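Local atomic coordinates of aminoglycoside phosphotransferase (Alicyclobacillus acidocaldarius subsp. acidocaldarius, PDB entry 4PDY), a protein that probably transfers phosphoryl groups to small-molecule substrates, using a protein kinase-like fold. Residues L254-L259 with A276-F281. Residues are numbered along the deposited sequence; the frame is centred on the assembly and turned at random. Where two conformers were deposited one is given.
Sequences LDMAHL and ACFLHF
One face of the Phe281 ring carries the side chain of Met256, a selenomethionine with two deposited conformers, of which one is described, while the carbonyl oxygen of Cys277 lies at the ring's edge, in its plane. Met256 CG sits 3.9 Å from the Phe281 ring centroid, 23° off the normal, a CH-pi contact over the face. The methyl CE bears on the same ring near its root, 3.6 Å from Phe281 CG. The Phe278 ring is met differently: Met256 SE arrives at its edge, near the ring plane, 3.7 Å from Phe278 CD1. The selenium thus makes two Met-aromatic contacts, one edge-on and the other above the Phe281 face, with SE 4.6 Å from that ring's centroid. The Met256 side chain runs extended through chi1 and chi2, with CG anti to the backbone N, then bends at chi3 (-50°), which brings CE back over Phe281 while SE faces Phe278. These side chains join helices 252-266 and 271-284, consecutive in the helical part of this kinase-like phosphotransferase fold; the axes of 254-259 and 276-281 approach to 10.8 Å and run nearly antiparallel (158°). Beside them, Cys277 SG touches both Met256 CG and Leu259 CD2, at 3.9 Å from each. No hydrogen bond crosses between the two segments; the buried contact is apolar. Helix 121-137 also packs on Phe281, through Ala128 and Ala132, and Tyr292 meets Phe278 edge-to-face. With Phe281 cut back to an alanine, CG and CE of Met256 would probably lose the ring face they lie on, a gap would open between the helices, and the bent side chain would be freer to turn. The Asp255 carboxylate is bonded outside the two segments: OD1 accepts from Leu224 N and OD2 from His223 N.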
loop_
_atom_site.group_PDB
_atom_site.type_symbol
_atom_site.label_atom_id
_atom_site.label_comp_id
_atom_site.label_asym_id
_atom_site.label_seq_id
_atom_site.Cartn_x
_atom_site.Cartn_y
_atom_site.Cartn_z
ATOM N N LEU A 254 -7.066 -5.443 -4.159
ATOM C CA LEU A 254 -5.759 -5.326 -3.506
ATOM C C LEU A 254 -5.574 -3.973 -2.817
ATOM O O LEU A 254 -5.239 -3.943 -1.645
ATOM C CB LEU A 254 -4.631 -5.571 -4.479
ATOM C CG LEU A 254 -4.467 -7.011 -4.988
ATOM C CD1 LEU A 254 -3.276 -7.107 -5.921
ATOM C CD2 LEU A 254 -4.324 -7.998 -3.840
ATOM N N ASP A 255 -5.842 -2.883 -3.523
ATOM C CA ASP A 255 -5.738 -1.573 -2.901
ATOM C C ASP A 255 -6.777 -1.446 -1.786
ATOM O O ASP A 255 -6.489 -0.895 -0.721
ATOM C CB ASP A 255 -5.930 -0.460 -3.939
ATOM C CG ASP A 255 -4.618 0.004 -4.630
ATOM O OD1 ASP A 255 -3.484 -0.395 -4.248
ATOM O OD2 ASP A 255 -4.766 0.774 -5.620
HETATM N N MSE A 256 -7.990 -1.946 -2.019
HETATM C CA MSE A 256 -9.034 -1.827 -1.015
HETATM C C MSE A 256 -8.676 -2.550 0.264
HETATM O O MSE A 256 -8.808 -1.995 1.359
HETATM C CB MSE A 256 -10.357 -2.294 -1.614
HETATM C CG MSE A 256 -11.526 -1.810 -0.776
HETATM SE SE MSE A 256 -13.203 -2.507 -1.491
HETATM C CE MSE A 256 -13.184 -2.106 -3.417
ATOM N N ALA A 257 -8.208 -3.794 0.139
ATOM C CA ALA A 257 -7.837 -4.591 1.300
ATOM C C ALA A 257 -6.621 -4.012 2.019
ATOM O O ALA A 257 -6.540 -4.096 3.229
ATOM C CB ALA A 257 -7.590 -6.052 0.902
ATOM N N HIS A 258 -5.642 -3.534 1.268
ATOM C CA HIS A 258 -4.448 -2.951 1.912
ATOM C C HIS A 258 -4.765 -1.674 2.709
ATOM O O HIS A 258 -4.331 -1.560 3.852
ATOM C CB HIS A 258 -3.325 -2.731 0.889
ATOM C CG HIS A 258 -2.858 -4.000 0.227
ATOM N ND1 HIS A 258 -2.316 -4.017 -1.034
ATOM C CD2 HIS A 258 -2.909 -5.291 0.633
ATOM C CE1 HIS A 258 -2.006 -5.261 -1.367
ATOM N NE2 HIS A 258 -2.338 -6.050 -0.360
ATOM N N LEU A 259 -5.587 -0.808 2.146
ATOM C CA LEU A 259 -6.073 0.350 2.885
ATOM C C LEU A 259 -6.843 -0.081 4.122
ATOM O O LEU A 259 -6.633 0.438 5.226
ATOM C CB LEU A 259 -6.946 1.220 1.998
ATOM C CG LEU A 259 -7.550 2.447 2.702
ATOM C CD1 LEU A 259 -6.493 3.393 3.282
ATOM C CD2 LEU A 259 -8.429 3.192 1.739
ATOM N N ALA A 276 -16.320 3.970 5.575
ATOM C CA ALA A 276 -15.800 5.135 4.833
ATOM C C ALA A 276 -15.096 4.663 3.546
ATOM O O ALA A 276 -15.297 5.200 2.446
ATOM C CB ALA A 276 -14.854 5.944 5.713
ATOM N N CYS A 277 -14.301 3.610 3.677
ATOM C CA CYS A 277 -13.606 3.053 2.540
ATOM C C CYS A 277 -14.569 2.473 1.480
ATOM O O CYS A 277 -14.522 2.847 0.312
ATOM C CB CYS A 277 -12.666 1.970 3.033
ATOM S SG CYS A 277 -11.756 1.075 1.775
ATOM N N PHE A 278 -15.469 1.580 1.901
ATOM C CA PHE A 278 -16.344 0.887 0.951
ATOM C C PHE A 278 -17.253 1.900 0.248
ATOM O O PHE A 278 -17.449 1.839 -0.956
ATOM C CB PHE A 278 -17.222 -0.149 1.661
ATOM C CG PHE A 278 -16.474 -1.358 2.176
ATOM C CD1 PHE A 278 -15.588 -2.039 1.364
ATOM C CD2 PHE A 278 -16.711 -1.844 3.451
ATOM C CE1 PHE A 278 -14.935 -3.164 1.821
ATOM C CE2 PHE A 278 -16.059 -2.980 3.909
ATOM C CZ PHE A 278 -15.165 -3.630 3.096
ATOM N N LEU A 279 -17.796 2.848 1.013
ATOM C CA LEU A 279 -18.694 3.833 0.432
ATOM C C LEU A 279 -18.015 4.596 -0.713
ATOM O O LEU A 279 -18.633 4.907 -1.722
ATOM C CB LEU A 279 -19.156 4.833 1.498
ATOM C CG LEU A 279 -20.328 5.742 1.155
ATOM C CD1 LEU A 279 -21.610 4.921 1.074
ATOM C CD2 LEU A 279 -20.457 6.843 2.204
ATOM N N HIS A 280 -16.731 4.934 -0.528
ATOM C CA HIS A 280 -16.043 5.754 -1.511
ATOM C C HIS A 280 -15.486 4.974 -2.689
ATOM O O HIS A 280 -15.407 5.520 -3.775
ATOM C CB HIS A 280 -15.007 6.661 -0.831
ATOM C CG HIS A 280 -15.663 7.742 -0.044
ATOM N ND1 HIS A 280 -16.170 7.534 1.216
ATOM C CD2 HIS A 280 -15.967 9.023 -0.369
ATOM C CE1 HIS A 280 -16.775 8.638 1.632
ATOM N NE2 HIS A 280 -16.638 9.562 0.698
ATOM N N PHE A 281 -15.139 3.693 -2.501
ATOM C CA PHE A 281 -14.924 2.822 -3.671
ATOM C C PHE A 281 -16.229 2.647 -4.470
ATOM O O PHE A 281 -16.256 2.789 -5.691
ATOM C CB PHE A 281 -14.343 1.452 -3.266
ATOM C CG PHE A 281 -12.846 1.449 -3.128
ATOM C CD1 PHE A 281 -12.046 1.193 -4.232
ATOM C CD2 PHE A 281 -12.235 1.676 -1.905
ATOM C CE1 PHE A 281 -10.663 1.203 -4.131
ATOM C CE2 PHE A 281 -10.850 1.672 -1.783
ATOM C CZ PHE A 281 -10.067 1.414 -2.896
#